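Local coordinates for putative transcription protein (Pseudomonas aeruginosa PAO1, PDB 4GCV), which probably binds DNA as a helix-turn-helix transcriptional regulator of the HxlR type, with a putative role in sensing oxidative stress, at residues B[57-69]-B[78-90]. The protein carries 2 engineered substitutions. Residues are numbered along the deposited sequence; the frame is centred on the assembly and turned at random.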
ATOM      1  N   LEU B  57       9.569  -7.462 -12.194  1.00 37.03           N
ATOM      2  CA  LEU B  57      10.169  -8.543 -11.374  1.00 36.39           C
ATOM      3  C   LEU B  57      11.414  -8.088 -10.633  1.00 36.82           C
ATOM      4  O   LEU B  57      11.502  -8.259  -9.422  1.00 36.35           O
ATOM      5  CB  LEU B  57      10.465  -9.806 -12.196  1.00 36.54           C
ATOM      6  CG  LEU B  57       9.206 -10.581 -12.616  1.00 34.43           C
ATOM      7  CD1 LEU B  57       9.566 -11.633 -13.634  1.00 34.02           C
ATOM      8  CD2 LEU B  57       8.446 -11.194 -11.425  1.00 28.10           C
ATOM      9  N   ASN B  58      12.358  -7.484 -11.342  1.00 38.47           N
ATOM     10  CA  ASN B  58      13.581  -7.028 -10.703  1.00 39.51           C
ATOM     11  C   ASN B  58      13.283  -6.038  -9.598  1.00 38.47           C
ATOM     12  O   ASN B  58      13.959  -6.078  -8.585  1.00 40.36           O
ATOM     13  CB  ASN B  58      14.535  -6.381 -11.686  1.00 40.83           C
ATOM     14  CG  ASN B  58      15.094  -7.368 -12.700  1.00 44.52           C
ATOM     15  OD1 ASN B  58      14.959  -8.599 -12.549  1.00 44.36           O
ATOM     16  ND2 ASN B  58      15.693  -6.828 -13.771  1.00 43.67           N
ATOM     17  N   ALA B  59      12.309  -5.155  -9.798  1.00 36.41           N
ATOM     18  CA  ALA B  59      12.003  -4.161  -8.786  1.00 36.93           C
ATOM     19  C   ALA B  59      11.366  -4.851  -7.564  1.00 35.50           C
ATOM     20  O   ALA B  59      11.672  -4.482  -6.430  1.00 35.89           O
ATOM     21  CB  ALA B  59      11.049  -2.998  -9.340  1.00 35.32           C
ATOM     22  N   LEU B  60      10.495  -5.839  -7.797  1.00 34.73           N
ATOM     23  CA  LEU B  60       9.937  -6.626  -6.685  1.00 34.52           C
ATOM     24  C   LEU B  60      11.046  -7.367  -5.896  1.00 35.77           C
ATOM     25  O   LEU B  60      11.035  -7.415  -4.665  1.00 35.99           O
ATOM     26  CB  LEU B  60       8.855  -7.573  -7.181  1.00 33.09           C
ATOM     27  CG  LEU B  60       7.608  -6.778  -7.543  1.00 33.48           C
ATOM     28  CD1 LEU B  60       6.622  -7.723  -8.150  1.00 30.26           C
ATOM     29  CD2 LEU B  60       7.054  -6.090  -6.290  1.00 32.60           C
ATOM     30  N   VAL B  61      12.019  -7.881  -6.621  1.00 36.48           N
ATOM     31  CA  VAL B  61      13.154  -8.482  -6.003  1.00 38.69           C
ATOM     32  C   VAL B  61      13.953  -7.445  -5.195  1.00 40.56           C
ATOM     33  O   VAL B  61      14.145  -7.648  -3.989  1.00 39.24           O
ATOM     34  CB  VAL B  61      14.020  -9.300  -7.029  1.00 39.91           C
ATOM     35  CG1 VAL B  61      15.328  -9.734  -6.405  1.00 41.20           C
ATOM     36  CG2 VAL B  61      13.251 -10.527  -7.529  1.00 35.09           C
ATOM     37  N   GLU B  62      14.373  -6.337  -5.831  1.00 42.26           N
ATOM     38  CA  GLU B  62      15.154  -5.294  -5.121  1.00 44.28           C
ATOM     39  C   GLU B  62      14.439  -4.805  -3.870  1.00 42.66           C
ATOM     40  O   GLU B  62      15.101  -4.555  -2.875  1.00 43.62           O
ATOM     41  CB  GLU B  62      15.497  -4.065  -5.979  1.00 45.08           C
ATOM     42  CG  GLU B  62      16.704  -4.221  -6.922  1.00 54.02           C
ATOM     43  CD  GLU B  62      18.114  -4.136  -6.242  1.00 64.11           C
ATOM     44  OE1 GLU B  62      18.260  -4.474  -5.023  1.00 65.87           O
ATOM     45  OE2 GLU B  62      19.098  -3.745  -6.955  1.00 69.61           O
ATOM     46  N   ALA B  63      13.118  -4.639  -3.945  1.00 39.20           N
ATOM     47  CA  ALA B  63      12.305  -4.263  -2.794  1.00 38.78           C
ATOM     48  C   ALA B  63      12.221  -5.348  -1.688  1.00 38.89           C
ATOM     49  O   ALA B  63      11.661  -5.104  -0.618  1.00 39.27           O
ATOM     50  CB  ALA B  63      10.897  -3.887  -3.236  1.00 35.56           C
ATOM     51  N   GLY B  64      12.736  -6.536  -1.962  1.00 39.26           N
ATOM     52  CA  GLY B  64      12.799  -7.626  -0.971  1.00 39.73           C
ATOM     53  C   GLY B  64      11.500  -8.410  -0.886  1.00 38.16           C
ATOM     54  O   GLY B  64      11.297  -9.166   0.063  1.00 38.93           O
ATOM     55  N   LEU B  65      10.636  -8.251  -1.888  1.00 35.39           N
ATOM     56  CA  LEU B  65       9.352  -8.902  -1.881  1.00 33.94           C
ATOM     57  C   LEU B  65       9.336 -10.264  -2.574  1.00 34.27           C
ATOM     58  O   LEU B  65       8.495 -11.126  -2.268  1.00 34.84           O
ATOM     59  CB  LEU B  65       8.367  -7.979  -2.567  1.00 32.62           C
ATOM     60  CG  LEU B  65       7.457  -7.085  -1.745  1.00 34.50           C
ATOM     61  CD1 LEU B  65       7.775  -6.898  -0.267  1.00 32.86           C
ATOM     62  CD2 LEU B  65       7.355  -5.752  -2.435  1.00 36.24           C
ATOM     63  N   LEU B  66      10.197 -10.434  -3.566  1.00 33.89           N
ATOM     64  CA  LEU B  66      10.353 -11.738  -4.210  1.00 34.79           C
ATOM     65  C   LEU B  66      11.815 -12.069  -4.150  1.00 36.48           C
ATOM     66  O   LEU B  66      12.634 -11.177  -4.026  1.00 36.31           O
ATOM     67  CB  LEU B  66       9.910 -11.694  -5.696  1.00 34.28           C
ATOM     68  CG  LEU B  66       8.436 -11.523  -6.036  1.00 31.05           C
ATOM     69  CD1 LEU B  66       8.402 -11.188  -7.463  1.00 35.36           C
ATOM     70  CD2 LEU B  66       7.618 -12.798  -5.782  1.00 30.01           C
ATOM     71  N   GLU B  67      12.148 -13.344  -4.227  1.00 38.50           N
ATOM     72  CA  GLU B  67      13.542 -13.732  -4.357  1.00 42.81           C
ATOM     73  C   GLU B  67      13.670 -14.635  -5.575  1.00 43.50           C
ATOM     74  O   GLU B  67      12.755 -15.375  -5.904  1.00 43.79           O
ATOM     75  CB  GLU B  67      14.079 -14.395  -3.069  1.00 44.69           C
ATOM     76  CG  GLU B  67      13.402 -15.709  -2.756  1.00 49.96           C
ATOM     77  CD  GLU B  67      14.045 -16.485  -1.619  1.00 59.78           C
ATOM     78  OE1 GLU B  67      14.004 -17.751  -1.682  1.00 64.14           O
ATOM     79  OE2 GLU B  67      14.588 -15.841  -0.682  1.00 61.04           O
ATOM     80  N   ARG B  68      14.773 -14.507  -6.280  1.00 45.17           N
ATOM     81  CA  ARG B  68      15.036 -15.274  -7.478  1.00 47.17           C
ATOM     82  C   ARG B  68      15.729 -16.535  -7.027  1.00 50.68           C
ATOM     83  O   ARG B  68      16.565 -16.503  -6.107  1.00 51.68           O
ATOM     84  CB  ARG B  68      16.001 -14.489  -8.339  1.00 47.76           C
ATOM     85  CG  ARG B  68      15.612 -14.331  -9.774  1.00 49.24           C
ATOM     86  CD  ARG B  68      16.279 -13.122 -10.447  1.00 47.62           C
ATOM     87  NE  ARG B  68      17.716 -13.137 -10.319  1.00 47.32           N
ATOM     88  CZ  ARG B  68      18.560 -12.763 -11.279  1.00 53.20           C
ATOM     89  NH1 ARG B  68      18.091 -12.357 -12.454  1.00 52.96           N
ATOM     90  NH2 ARG B  68      19.884 -12.805 -11.083  1.00 49.70           N
ATOM     91  N   GLN B  69      15.403 -17.653  -7.651  1.00 52.71           N
ATOM     92  CA  GLN B  69      16.074 -18.882  -7.321  1.00 56.86           C
ATOM     93  C   GLN B  69      16.246 -19.717  -8.568  1.00 59.40           C
ATOM     94  O   GLN B  69      15.337 -19.752  -9.391  1.00 58.71           O
ATOM     95  CB  GLN B  69      15.395 -19.617  -6.164  1.00 56.48           C
ATOM     96  CG  GLN B  69      14.055 -20.237  -6.443  1.00 59.94           C
ATOM     97  CD  GLN B  69      13.427 -20.915  -5.206  1.00 64.48           C
ATOM     98  OE1 GLN B  69      12.952 -22.055  -5.294  1.00 69.75           O
ATOM     99  NE2 GLN B  69      13.406 -20.209  -4.064  1.00 63.18           N
ATOM    100  N   TYR B  78      15.568 -18.496 -14.031  1.00 59.82           N
ATOM    101  CA  TYR B  78      15.174 -18.354 -12.632  1.00 56.34           C
ATOM    102  C   TYR B  78      13.669 -18.408 -12.493  1.00 53.95           C
ATOM    103  O   TYR B  78      12.945 -18.000 -13.399  1.00 54.13           O
ATOM    104  CB  TYR B  78      15.684 -17.043 -12.033  1.00 55.13           C
ATOM    105  CG  TYR B  78      17.190 -16.908 -11.969  1.00 56.22           C
ATOM    106  CD1 TYR B  78      17.927 -17.488 -10.926  1.00 55.62           C
ATOM    107  CD2 TYR B  78      17.881 -16.182 -12.943  1.00 56.80           C
ATOM    108  CE1 TYR B  78      19.308 -17.370 -10.878  1.00 58.58           C
ATOM    109  CE2 TYR B  78      19.257 -16.051 -12.904  1.00 58.73           C
ATOM    110  CZ  TYR B  78      19.970 -16.654 -11.869  1.00 60.10           C
ATOM    111  OH  TYR B  78      21.342 -16.538 -11.843  1.00 64.40           O
ATOM    112  N   GLN B  79      13.207 -18.911 -11.351  1.00 51.92           N
ATOM    113  CA  GLN B  79      11.842 -18.710 -10.883  1.00 48.82           C
ATOM    114  C   GLN B  79      11.848 -17.653  -9.771  1.00 45.77           C
ATOM    115  O   GLN B  79      12.926 -17.345  -9.203  1.00 45.09           O
ATOM    116  CB  GLN B  79      11.268 -19.996 -10.313  1.00 50.18           C
ATOM    117  CG  GLN B  79      12.137 -20.647  -9.220  1.00 54.33           C
ATOM    118  CD  GLN B  79      11.701 -22.087  -8.910  1.00 60.27           C
ATOM    119  OE1 GLN B  79      10.774 -22.614  -9.540  1.00 61.35           O
ATOM    120  NE2 GLN B  79      12.369 -22.723  -7.933  1.00 60.73           N
ATOM    121  N   TYR B  80      10.650 -17.152  -9.443  1.00 41.28           N
ATOM    122  CA  TYR B  80      10.481 -16.021  -8.537  1.00 38.99           C
ATOM    123  C   TYR B  80       9.505 -16.415  -7.472  1.00 38.95           C
ATOM    124  O   TYR B  80       8.340 -16.691  -7.750  1.00 39.73           O
ATOM    125  CB  TYR B  80       9.937 -14.788  -9.303  1.00 36.68           C
ATOM    126  CG  TYR B  80      10.849 -14.372 -10.403  1.00 35.59           C
ATOM    127  CD1 TYR B  80      10.880 -15.065 -11.598  1.00 39.91           C
ATOM    128  CD2 TYR B  80      11.731 -13.339 -10.233  1.00 35.13           C
ATOM    129  CE1 TYR B  80      11.775 -14.714 -12.610  1.00 41.25           C
ATOM    130  CE2 TYR B  80      12.611 -12.959 -11.242  1.00 37.92           C
ATOM    131  CZ  TYR B  80      12.620 -13.646 -12.419  1.00 40.89           C
ATOM    132  OH  TYR B  80      13.502 -13.312 -13.404  1.00 43.98           O
ATOM    133  N   VAL B  81       9.945 -16.425  -6.239  1.00 39.54           N
ATOM    134  CA  VAL B  81       9.113 -16.967  -5.210  1.00 39.73           C
ATOM    135  C   VAL B  81       8.962 -15.911  -4.138  1.00 39.13           C
ATOM    136  O   VAL B  81       9.924 -15.197  -3.854  1.00 41.33           O
ATOM    137  CB  VAL B  81       9.718 -18.301  -4.639  1.00 41.77           C
ATOM    138  CG1 VAL B  81      10.562 -18.977  -5.662  1.00 42.31           C
ATOM    139  CG2 VAL B  81      10.511 -18.051  -3.444  1.00 42.75           C
ATOM    140  N   PRO B  82       7.771 -15.806  -3.531  1.00 37.43           N
ATOM    141  CA  PRO B  82       7.629 -14.790  -2.524  1.00 37.14           C
ATOM    142  C   PRO B  82       8.444 -15.068  -1.276  1.00 38.13           C
ATOM    143  O   PRO B  82       8.754 -16.162  -0.922  1.00 40.10           O
ATOM    144  CB  PRO B  82       6.120 -14.810  -2.192  1.00 36.60           C
ATOM    145  CG  PRO B  82       5.493 -15.711  -3.296  1.00 36.92           C
ATOM    146  CD  PRO B  82       6.586 -16.667  -3.578  1.00 37.36           C
ATOM    147  N   THR B  83       8.706 -13.995  -0.604  1.00 38.58           N
ATOM    148  CA  THR B  83       9.628 -13.861   0.465  1.00 38.85           C
ATOM    149  C   THR B  83       8.662 -13.699   1.639  1.00 38.24           C
ATOM    150  O   THR B  83       7.418 -13.499   1.441  1.00 36.70           O
ATOM    151  CB  THR B  83      10.313 -12.554   0.072  1.00 38.99           C
ATOM    152  OG1 THR B  83      11.730 -12.723  -0.066  1.00 43.00           O
ATOM    153  CG2 THR B  83       9.886 -11.390   0.853  1.00 34.76           C
ATOM    154  N   ALA B  84       9.182 -13.724   2.848  1.00 37.94           N
ATOM    155  CA  ALA B  84       8.314 -13.537   3.997  1.00 38.39           C
ATOM    156  C   ALA B  84       7.661 -12.140   3.972  1.00 36.91           C
ATOM    157  O   ALA B  84       6.443 -11.995   4.121  1.00 35.92           O
ATOM    158  CB  ALA B  84       9.088 -13.857   5.341  1.00 39.13           C
ATOM    159  N   LYS B  85       8.462 -11.113   3.715  1.00 38.02           N
ATOM    160  CA  LYS B  85       7.915  -9.763   3.445  1.00 38.84           C
ATOM    161  C   LYS B  85       6.807  -9.708   2.389  1.00 37.31           C
ATOM    162  O   LYS B  85       5.809  -9.022   2.551  1.00 36.17           O
ATOM    163  CB  LYS B  85       9.021  -8.814   3.005  1.00 39.36           C
ATOM    164  CG  LYS B  85       9.756  -8.156   4.169  1.00 43.13           C
ATOM    165  CD  LYS B  85      10.778  -7.168   3.607  1.00 46.16           C
ATOM    166  CE  LYS B  85      11.325  -6.238   4.668  1.00 48.75           C
ATOM    167  NZ  LYS B  85      11.559  -6.988   5.925  1.00 48.68           N
ATOM    168  N   GLY B  86       7.016 -10.413   1.297  1.00 37.63           N
ATOM    169  CA  GLY B  86       6.073 -10.406   0.178  1.00 37.41           C
ATOM    170  C   GLY B  86       4.797 -11.096   0.565  1.00 37.24           C
ATOM    171  O   GLY B  86       3.725 -10.602   0.284  1.00 36.77           O
ATOM    172  N   GLU B  87       4.942 -12.229   1.251  1.00 39.39           N
ATOM    173  CA  GLU B  87       3.836 -12.910   1.899  1.00 40.47           C
ATOM    174  C   GLU B  87       3.100 -11.912   2.767  1.00 39.30           C
ATOM    175  O   GLU B  87       1.886 -11.821   2.652  1.00 39.49           O
ATOM    176  CB  GLU B  87       4.288 -14.181   2.674  1.00 42.95           C
ATOM    177  CG  GLU B  87       4.593 -15.362   1.738  1.00 48.26           C
ATOM    178  CD  GLU B  87       5.416 -16.515   2.379  1.00 61.20           C
ATOM    179  OE1 GLU B  87       5.651 -16.524   3.622  1.00 66.36           O
ATOM    180  OE2 GLU B  87       5.839 -17.448   1.629  1.00 66.20           O
ATOM    181  N   ASP B  88       3.803 -11.108   3.565  1.00 38.43           N
ATOM    182  CA  ASP B  88       3.100 -10.113   4.407  1.00 37.97           C
ATOM    183  C   ASP B  88       2.489  -8.951   3.596  1.00 36.85           C
ATOM    184  O   ASP B  88       1.547  -8.277   4.040  1.00 35.62           O
ATOM    185  CB  ASP B  88       4.052  -9.515   5.443  1.00 39.57           C
ATOM    186  CG  ASP B  88       4.567 -10.559   6.442  1.00 41.95           C
ATOM    187  OD1 ASP B  88       3.867 -11.585   6.635  1.00 43.03           O
ATOM    188  OD2 ASP B  88       5.676 -10.343   6.989  1.00 42.42           O
ATOM    189  N   PHE B  89       3.024  -8.727   2.407  1.00 35.13           N
ATOM    190  CA  PHE B  89       2.592  -7.604   1.610  1.00 35.19           C
ATOM    191  C   PHE B  89       1.163  -7.704   1.095  1.00 35.47           C
ATOM    192  O   PHE B  89       0.572  -6.706   0.654  1.00 36.98           O
ATOM    193  CB  PHE B  89       3.492  -7.471   0.416  1.00 34.12           C
ATOM    194  CG  PHE B  89       3.596  -6.077  -0.063  1.00 35.33           C
ATOM    195  CD1 PHE B  89       4.108  -5.093   0.777  1.00 35.58           C
ATOM    196  CD2 PHE B  89       3.179  -5.742  -1.338  1.00 30.82           C
ATOM    197  CE1 PHE B  89       4.216  -3.782   0.359  1.00 37.95           C
ATOM    198  CE2 PHE B  89       3.317  -4.456  -1.781  1.00 32.34           C
ATOM    199  CZ  PHE B  89       3.834  -3.461  -0.949  1.00 36.15           C
ATOM    200  N   ARG B  90       0.632  -8.908   1.112  1.00 36.38           N
ATOM    201  CA  ARG B  90      -0.740  -9.165   0.799  1.00 37.67           C
ATOM    202  C   ARG B  90      -1.710  -8.182   1.408  1.00 37.41           C
ATOM    203  O   ARG B  90      -2.657  -7.782   0.760  1.00 38.03           O
ATOM    204  CB  ARG B  90      -1.082 -10.566   1.253  1.00 39.78           C
ATOM    205  CG  ARG B  90      -1.414 -11.446   0.118  1.00 41.27           C
ATOM    206  CD  ARG B  90      -2.083 -12.654   0.694  1.00 49.42           C
ATOM    207  NE  ARG B  90      -3.310 -12.814  -0.030  1.00 54.23           N
ATOM    208  CZ  ARG B  90      -4.500 -12.985   0.516  1.00 55.15           C
ATOM    209  NH1 ARG B  90      -4.648 -13.088   1.841  1.00 54.52           N
ATOM    210  NH2 ARG B  90      -5.537 -13.085  -0.299  1.00 55.66           N
TER
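Leu-57 and Tyr-80 meet where helix 50-62 packs on the beta hairpin of strands 66-73 and 76-82, the wing of a winged helix-turn-helix domain of the HxlR type. The leucine crosses the tyrosine at about a right angle and sets CD1 over the middle of one ring face, a CH-pi contact 3.9 Å from the centroid, while Val-61 CG2 reaches the ring edge. Tyr-80 thus ties the wing to the helix that precedes it, and Leu-57 also packs on Ile-28 of helix 23-33.

On the same face of the hairpin Arg-68 runs alongside Tyr-80, CG 3.6 Å from CE2 of that ring. A bend at chi3 then turns its guanidinium flat onto Tyr-78, planes 14° apart, with Arg-68 CZ 4.1 Å from the Tyr-78 centroid and offset toward the rim: a stacked cation-pi pair. The other face carries Glu-67, Gln-69, Gln-79 and Val-81. Here the amides of Gln-69 and Gln-79, inclined at 57°, join through a weak, bent bond from Gln-79 NE2 to Gln-69 OE1 (2.8 Å), and Gln-69 NE2 lies against Val-81 CG1. Between the two faces, paired backbone bonds link Glu-67 with Val-81 and Gln-69 with Gln-79.

At the other end of the contact, beside the start of helix 84-101, helix 50-62 closes in a Schellman motif at Gly-64, whose phi is positive, and the chain passes through Leu-65 into strand 66-73. Leu-65 O accepts a weak bond from Thr-83 N and a CA-H...O contact from Gly-86, a close backbone approach that the absence of a side chain on Gly-86 permits. Phe-89 meets Trp-99 of the second subunit edge-to-face, so this end adjoins the dimer interface; over one face of the Phe-89 ring sits Leu-65 CD2, 4.2 Å from the centroid and only 8° off the ring normal.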